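Side-chain contacts in thioredoxin (H-type,TRX-H) (Edwardsiella tarda, PDB 5ZF2), which inhibits ASK1-MAPK signalling cascades to promote pathogenesis during infection and belongs to the thioredoxin-like family: residues P4-D7 with A8-T11; V56-D59 with T60-A64. One frame throughout, in Å; residues are numbered along the deposited sequence.

Interaction 1: residues P4-D7 with A8-T11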
# COMPACT_ATOMS: atom_id res chain seq x y z
N PRO A 4 -1.17 2.42 -10.21
CA PRO A 4 0.28 2.54 -10.09
C PRO A 4 0.64 3.85 -9.41
O PRO A 4 -0.03 4.87 -9.60
CB PRO A 4 0.78 2.53 -11.54
CG PRO A 4 -0.38 2.20 -12.38
CD PRO A 4 -1.62 2.53 -11.61
N TYR A 5 1.71 3.82 -8.63
CA TYR A 5 2.20 5.05 -8.04
C TYR A 5 2.61 6.04 -9.12
O TYR A 5 3.31 5.70 -10.08
CB TYR A 5 3.40 4.79 -7.12
CG TYR A 5 3.93 6.08 -6.57
CD1 TYR A 5 3.38 6.65 -5.42
CD2 TYR A 5 4.92 6.79 -7.26
CE1 TYR A 5 3.85 7.86 -4.94
CE2 TYR A 5 5.36 7.99 -6.80
CZ TYR A 5 4.84 8.52 -5.64
OH TYR A 5 5.35 9.72 -5.22
N SER A 6 2.15 7.28 -8.94
CA SER A 6 2.69 8.45 -9.61
C SER A 6 2.63 9.58 -8.61
O SER A 6 1.81 9.57 -7.69
CB SER A 6 1.91 8.82 -10.88
OG SER A 6 0.65 9.39 -10.57
N ASP A 7 3.57 10.52 -8.76
CA ASP A 7 3.62 11.70 -7.90
C ASP A 7 2.27 12.40 -7.85
O ASP A 7 1.73 12.66 -6.77
CB ASP A 7 4.69 12.68 -8.39
CG ASP A 7 6.10 12.11 -8.31
OD1 ASP A 7 6.30 11.16 -7.53
OD2 ASP A 7 7.00 12.64 -9.02
N ALA A 8 1.68 12.68 -9.02
CA ALA A 8 0.48 13.51 -9.05
C ALA A 8 -0.72 12.79 -8.45
O ALA A 8 -1.50 13.39 -7.71
CB ALA A 8 0.17 13.95 -10.48
N ALA A 9 -0.90 11.50 -8.75
CA ALA A 9 -2.05 10.83 -8.17
C ALA A 9 -1.89 10.64 -6.66
O ALA A 9 -2.87 10.72 -5.92
CB ALA A 9 -2.29 9.49 -8.87
N PHE A 10 -0.67 10.39 -6.19
CA PHE A 10 -0.47 10.22 -4.75
C PHE A 10 -0.73 11.52 -4.00
O PHE A 10 -1.43 11.52 -2.97
CB PHE A 10 0.95 9.72 -4.47
CG PHE A 10 1.27 9.58 -3.01
CD1 PHE A 10 0.82 8.48 -2.28
CD2 PHE A 10 2.02 10.54 -2.35
CE1 PHE A 10 1.13 8.36 -0.91
CE2 PHE A 10 2.33 10.43 -0.99
CZ PHE A 10 1.89 9.33 -0.28
N THR A 11 -0.18 12.63 -4.48
CA THR A 11 -0.37 13.89 -3.78
C THR A 11 -1.84 14.29 -3.76
O THR A 11 -2.34 14.79 -2.74
CB THR A 11 0.49 15.01 -4.40
OG1 THR A 11 -0.02 15.35 -5.68
CG2 THR A 11 1.95 14.60 -4.55

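Interaction 2: residues V56-D59 with T60-A64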
# COMPACT_ATOMS: atom_id res chain seq x y z
N VAL A 56 3.77 0.70 -5.70
CA VAL A 56 5.11 1.23 -5.94
C VAL A 56 6.00 0.07 -6.36
O VAL A 56 6.16 -0.91 -5.61
CB VAL A 56 5.67 1.91 -4.68
CG1 VAL A 56 7.07 2.49 -4.95
CG2 VAL A 56 4.73 3.02 -4.21
N ASN A 57 6.55 0.15 -7.57
CA ASN A 57 7.42 -0.90 -8.07
C ASN A 57 8.81 -0.67 -7.47
O ASN A 57 9.51 0.29 -7.82
CB ASN A 57 7.44 -0.91 -9.59
CG ASN A 57 8.26 -2.06 -10.17
OD1 ASN A 57 9.28 -2.46 -9.61
ND2 ASN A 57 7.79 -2.61 -11.29
N PHE A 58 9.22 -1.57 -6.58
CA PHE A 58 10.53 -1.45 -5.94
C PHE A 58 11.66 -1.30 -6.96
O PHE A 58 12.64 -0.57 -6.73
CB PHE A 58 10.76 -2.66 -5.04
CG PHE A 58 12.06 -2.62 -4.30
CD1 PHE A 58 13.21 -3.14 -4.87
CD2 PHE A 58 12.13 -2.07 -3.02
CE1 PHE A 58 14.43 -3.11 -4.20
CE2 PHE A 58 13.35 -2.04 -2.33
CZ PHE A 58 14.49 -2.56 -2.93
N ASP A 59 11.56 -1.97 -8.11
CA ASP A 59 12.66 -1.93 -9.06
C ASP A 59 12.74 -0.62 -9.85
O ASP A 59 13.85 -0.21 -10.20
CB ASP A 59 12.57 -3.11 -10.03
CG ASP A 59 12.83 -4.45 -9.36
OD1 ASP A 59 13.58 -4.49 -8.36
OD2 ASP A 59 12.30 -5.47 -9.84
N THR A 60 11.62 0.05 -10.13
CA THR A 60 11.64 1.13 -11.11
C THR A 60 11.32 2.52 -10.57
O THR A 60 11.47 3.49 -11.31
CB THR A 60 10.67 0.82 -12.25
OG1 THR A 60 9.33 0.80 -11.74
CG2 THR A 60 10.97 -0.54 -12.87
N GLN A 61 10.90 2.66 -9.32
CA GLN A 61 10.49 3.95 -8.78
C GLN A 61 11.33 4.28 -7.54
O GLN A 61 10.81 4.33 -6.42
CB GLN A 61 8.96 3.94 -8.49
CG GLN A 61 8.16 3.50 -9.75
CD GLN A 61 6.64 3.57 -9.56
OE1 GLN A 61 6.03 2.60 -9.10
NE2 GLN A 61 6.02 4.69 -9.96
N LYS A 62 12.63 4.53 -7.76
CA LYS A 62 13.54 4.69 -6.64
C LYS A 62 13.29 6.00 -5.88
O LYS A 62 13.47 6.05 -4.66
CB LYS A 62 14.98 4.58 -7.15
CG LYS A 62 15.25 3.20 -7.80
CD LYS A 62 15.13 2.12 -6.72
CE LYS A 62 15.78 0.80 -7.10
NZ LYS A 62 15.41 -0.31 -6.16
N ALA A 63 12.88 7.06 -6.57
CA ALA A 63 12.56 8.31 -5.87
C ALA A 63 11.41 8.10 -4.90
O ALA A 63 11.41 8.66 -3.79
CB ALA A 63 12.22 9.41 -6.88
N ALA A 64 10.44 7.26 -5.27
CA ALA A 64 9.34 6.96 -4.36
C ALA A 64 9.83 6.23 -3.11
O ALA A 64 9.36 6.52 -2.00
CB ALA A 64 8.27 6.13 -5.10

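Interaction 1: residues P4-D7 with A8-T11
Tyr-5 lays its ring obliquely against the root of Phe-10 where the first strand of the thioredoxin fold, 2-4, turns into helix 7-15, with Ser-6 as the N-cap. Start at the tyrosine CB, which packs on Val-56 of strand 52-57. With CG anti to the backbone N (chi1 178°), the ring runs forward along the chain to the opening turn of the helix. Its CE1 corner makes the contact: CE1 of Tyr-5 sits 3.5 Å from CB of Phe-10 and 3.7 Å from that residue's CG. The planes of the two rings are inclined at 46°, with their centroids 5.7 Å apart. CE2, on the other side of the tyrosine ring, rests on Ala-64. At the tip, OH of Tyr-5 comes within 2.9 Å of OD1 of Asp-7, and Gln-67 OE1 lies near the same hydroxyl.

Beyond its own CB, the Phe-10 ring continues inward, where it packs on Val-20 and Val-22 and meets Phe-68 edge-to-face.

The cap works alongside this packing. OG of Ser-6 accepts from N of Ala-9 at 3.2 Å in a fairly straight bond (160°), giving a partner to an amide of the first turn, where no helical carbonyl lies four residues back, while the same OG brushes CB of Ala-9 at 3.4 Å. The backbone O of Ser-6 takes the next amide, N of Phe-10, at 3.0 Å. The carboxylate of Asp-7, in the first turn, would probably gain from the positive end of the helix dipole. One turn on, the N-H of Thr-11 bonds to the backbone O of Asp-7, and the methyl CG2 of Thr-11 crowds that same oxygen at 3.0 Å.

Interaction 2: residues V56-D59 with T60-A64
Lys-62 curls its aliphatic chain back over the turn and brings its ammonium group to the ring of Phe-58, with NZ 4.0 Å from the ring centroid. This cation-pi contact is off-centre, the nitrogen lying 30° from the ring normal and nearest the CE1 corner. A bend at chi2 (-65°) turns the chain back, and NZ also donates to the backbone O of Phe-58 at 2.8 Å, so a single residue offers the lysine both a carbonyl and a pi system. OD1 of Asp-59, in plane at the edge of the phenyl ring, is 5.1 Å from NZ of Lys-62: too far for contact, though the opposite charges probably attract.

Asn-57 opens an Asx turn, its OD1 accepting from N of Asp-59 at 2.8 Å. This is the link of the thioredoxin fold that carries strand 52-57 into helix 62-68, close to a probable CxxC site that Phe-58 approaches without touching. The backbone O of Asn-57 takes two donors, each at 3.1 Å: N of Gln-61 arrives nearly head-on, N of Thr-60 from above the carbonyl plane. OG1 of Thr-60 meanwhile lies against CB and CG of the asparagine.

Gln-61, the N-cap residue, reaches back with its extended side chain. OE1 of Gln-61 accepts from N of Asn-57 on an in-plane lone pair, at 2.9 Å and almost straight (174°). On the buried side, CG1 of Val-56 meets CB of Ala-64 at 3.8 Å.

In the fold
Both interactions are strand-to-helix junctions, each with part of its contact buried and part at the surface. In interaction 1 the buried share is aromatic, and a serine hydroxyl meets the helix start; in interaction 2 it is small and aliphatic, while amide side chains order the longer turn and a lysine closes its outer side. Strands 2-4 and 52-57 run parallel as neighbours in the sheet, which puts the two junctions side by side, centres about 12 Å apart. Tyr-5 and Gln-61 join them: NE2 of Gln-61 is 2.9 Å from O of Tyr-5, a probable hydrogen bond, so one glutamine amide serves the backbone of both junctions.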